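Local coordinates for protein pilus tip adhesin Cpa (Streptococcus pyogenes, PDB 4C0Z) that forms part of the pilus tip and can bind covalently to host-cell surface targets through reactive thioester bonds, mediating adhesion of the streptococcal pili, at residues Ile85-Lys90 / Leu193-Ser198. Sequence-based numbering, arbitrary orientation.
Sequences IKLADK and LSIFQS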
loop_
_atom_site.group_PDB
_atom_site.type_symbol
_atom_site.label_atom_id
_atom_site.label_comp_id
_atom_site.label_asym_id
_atom_site.label_seq_id
_atom_site.Cartn_x
_atom_site.Cartn_y
_atom_site.Cartn_z
ATOM N N ILE I 85 -9.721 3.139 -14.903
ATOM C CA ILE I 85 -10.135 1.736 -14.894
ATOM C C ILE I 85 -9.008 0.839 -15.449
ATOM O O ILE I 85 -8.756 -0.240 -14.908
ATOM C CB ILE I 85 -11.499 1.566 -15.589
ATOM C CG1 ILE I 85 -12.620 2.165 -14.699
ATOM C CG2 ILE I 85 -11.786 0.096 -15.927
ATOM C CD1 ILE I 85 -13.823 2.735 -15.455
ATOM N N LYS I 86 -8.289 1.327 -16.467
ATOM C CA LYS I 86 -7.175 0.606 -17.081
ATOM C C LYS I 86 -5.968 0.456 -16.145
ATOM O O LYS I 86 -5.262 -0.546 -16.242
ATOM C CB LYS I 86 -6.730 1.308 -18.378
ATOM C CG LYS I 86 -7.640 1.045 -19.574
ATOM C CD LYS I 86 -7.201 1.859 -20.792
ATOM C CE LYS I 86 -8.150 1.712 -21.953
ATOM N NZ LYS I 86 -7.763 2.586 -23.094
ATOM N N LEU I 87 -5.699 1.462 -15.293
ATOM C CA LEU I 87 -4.500 1.463 -14.442
ATOM C C LEU I 87 -4.715 1.231 -12.939
ATOM O O LEU I 87 -3.772 0.826 -12.266
ATOM C CB LEU I 87 -3.725 2.774 -14.655
ATOM C CG LEU I 87 -3.172 2.984 -16.065
ATOM C CD1 LEU I 87 -2.652 4.379 -16.239
ATOM C CD2 LEU I 87 -2.096 1.939 -16.400
ATOM N N ALA I 88 -5.903 1.502 -12.411
ATOM C CA ALA I 88 -6.181 1.332 -10.988
ATOM C C ALA I 88 -6.613 -0.092 -10.695
ATOM O O ALA I 88 -7.316 -0.701 -11.502
ATOM C CB ALA I 88 -7.243 2.319 -10.515
ATOM N N ASP I 89 -6.169 -0.623 -9.540
ATOM C CA ASP I 89 -6.491 -1.963 -9.072
ATOM C C ASP I 89 -7.950 -2.031 -8.593
ATOM O O ASP I 89 -8.719 -2.854 -9.104
ATOM C CB ASP I 89 -5.518 -2.383 -7.941
ATOM C CG ASP I 89 -4.084 -2.727 -8.348
ATOM O OD1 ASP I 89 -3.510 -2.010 -9.195
ATOM O OD2 ASP I 89 -3.494 -3.643 -7.727
ATOM N N LYS I 90 -8.337 -1.174 -7.619
ATOM C CA LYS I 90 -9.686 -1.165 -7.022
ATOM C C LYS I 90 -10.308 0.249 -7.001
ATOM O O LYS I 90 -10.542 0.772 -5.906
ATOM C CB LYS I 90 -9.628 -1.721 -5.572
ATOM C CG LYS I 90 -9.079 -3.135 -5.429
ATOM C CD LYS I 90 -8.545 -3.401 -4.024
ATOM C CE LYS I 90 -8.041 -4.812 -3.910
ATOM N NZ LYS I 90 -7.083 -4.954 -2.790
ATOM N N LEU I 193 -7.242 17.184 -14.992
ATOM C CA LEU I 193 -6.578 16.023 -14.424
ATOM C C LEU I 193 -5.714 15.258 -15.421
ATOM O O LEU I 193 -6.133 15.019 -16.558
ATOM C CB LEU I 193 -7.646 15.091 -13.817
ATOM C CG LEU I 193 -7.192 13.832 -13.076
ATOM C CD1 LEU I 193 -6.363 14.185 -11.848
ATOM C CD2 LEU I 193 -8.389 13.010 -12.675
ATOM N N SER I 194 -4.521 14.850 -14.969
ATOM C CA SER I 194 -3.566 14.037 -15.721
ATOM C C SER I 194 -3.199 12.790 -14.927
ATOM O O SER I 194 -3.012 12.863 -13.711
ATOM C CB SER I 194 -2.296 14.819 -16.035
ATOM O OG SER I 194 -2.547 15.821 -17.006
ATOM N N ILE I 195 -3.089 11.652 -15.626
ATOM C CA ILE I 195 -2.639 10.379 -15.063
ATOM C C ILE I 195 -1.223 10.124 -15.602
ATOM O O ILE I 195 -0.980 10.258 -16.793
ATOM C CB ILE I 195 -3.615 9.196 -15.363
ATOM C CG1 ILE I 195 -4.971 9.374 -14.634
ATOM C CG2 ILE I 195 -2.987 7.848 -15.019
ATOM C CD1 ILE I 195 -6.104 8.583 -15.231
ATOM N N PHE I 196 -0.301 9.759 -14.713
ATOM C CA PHE I 196 1.069 9.435 -15.064
ATOM C C PHE I 196 1.247 7.935 -14.903
ATOM O O PHE I 196 1.180 7.397 -13.784
ATOM C CB PHE I 196 2.066 10.265 -14.237
ATOM C CG PHE I 196 2.021 11.720 -14.636
ATOM C CD1 PHE I 196 1.124 12.602 -14.030
ATOM C CD2 PHE I 196 2.843 12.203 -15.653
ATOM C CE1 PHE I 196 1.053 13.939 -14.435
ATOM C CE2 PHE I 196 2.791 13.542 -16.035
ATOM C CZ PHE I 196 1.892 14.399 -15.434
ATOM N N GLN I 197 1.381 7.252 -16.042
ATOM C CA GLN I 197 1.511 5.799 -16.086
ATOM C C GLN I 197 2.959 5.402 -15.909
ATOM O O GLN I 197 3.802 5.827 -16.682
ATOM C CB GLN I 197 0.931 5.241 -17.397
ATOM C CG GLN I 197 1.035 3.726 -17.518
ATOM C CD GLN I 197 0.556 3.181 -18.843
ATOM O OE1 GLN I 197 0.081 3.903 -19.714
ATOM N NE2 GLN I 197 0.689 1.882 -19.023
ATOM N N SER I 198 3.244 4.580 -14.889
ATOM C CA SER I 198 4.593 4.079 -14.613
ATOM C C SER I 198 5.028 3.090 -15.675
ATOM O O SER I 198 4.261 2.183 -15.979
ATOM C CB SER I 198 4.618 3.360 -13.257
ATOM O OG SER I 198 5.941 2.963 -12.948
#
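L87, in the last turn of helix 81-87, makes the whole contact from its side, sending both methyls of its fork to the strand at I195 and Q197. CD1 of L87 lies 3.7 Å from CG2 of I195, the two side chains running alongside each other and pointing opposite ways. CD1 of L87 also reaches CB of Q197 at 3.9 Å, while CD2 of L87 meets CG of Q197 at 3.8 Å. Q197 has its CG anti to the backbone N (chi1 180°) and stays extended from there, which lays its aliphatic stem roughly perpendicular to the leucine. I195 also packs on N83 and F84, earlier in the same helix. At A88 the chain leaves the helical conformation. The carbonyl O of L87 accepts a hydrogen bond from ND2 of N57, and D89 OD1 accepts a weak one from the same ND2, so this helix end is tied to a residue lining the spermidine pocket. The ligand itself is about 12 Å from the side chain of L87. Strand 191-198 pairs with 72-78 and 205-211; L87, packed on I195 and the aliphatic part of Q197, joins the end of helix 81-87 to the antiparallel barrel of this thioester domain.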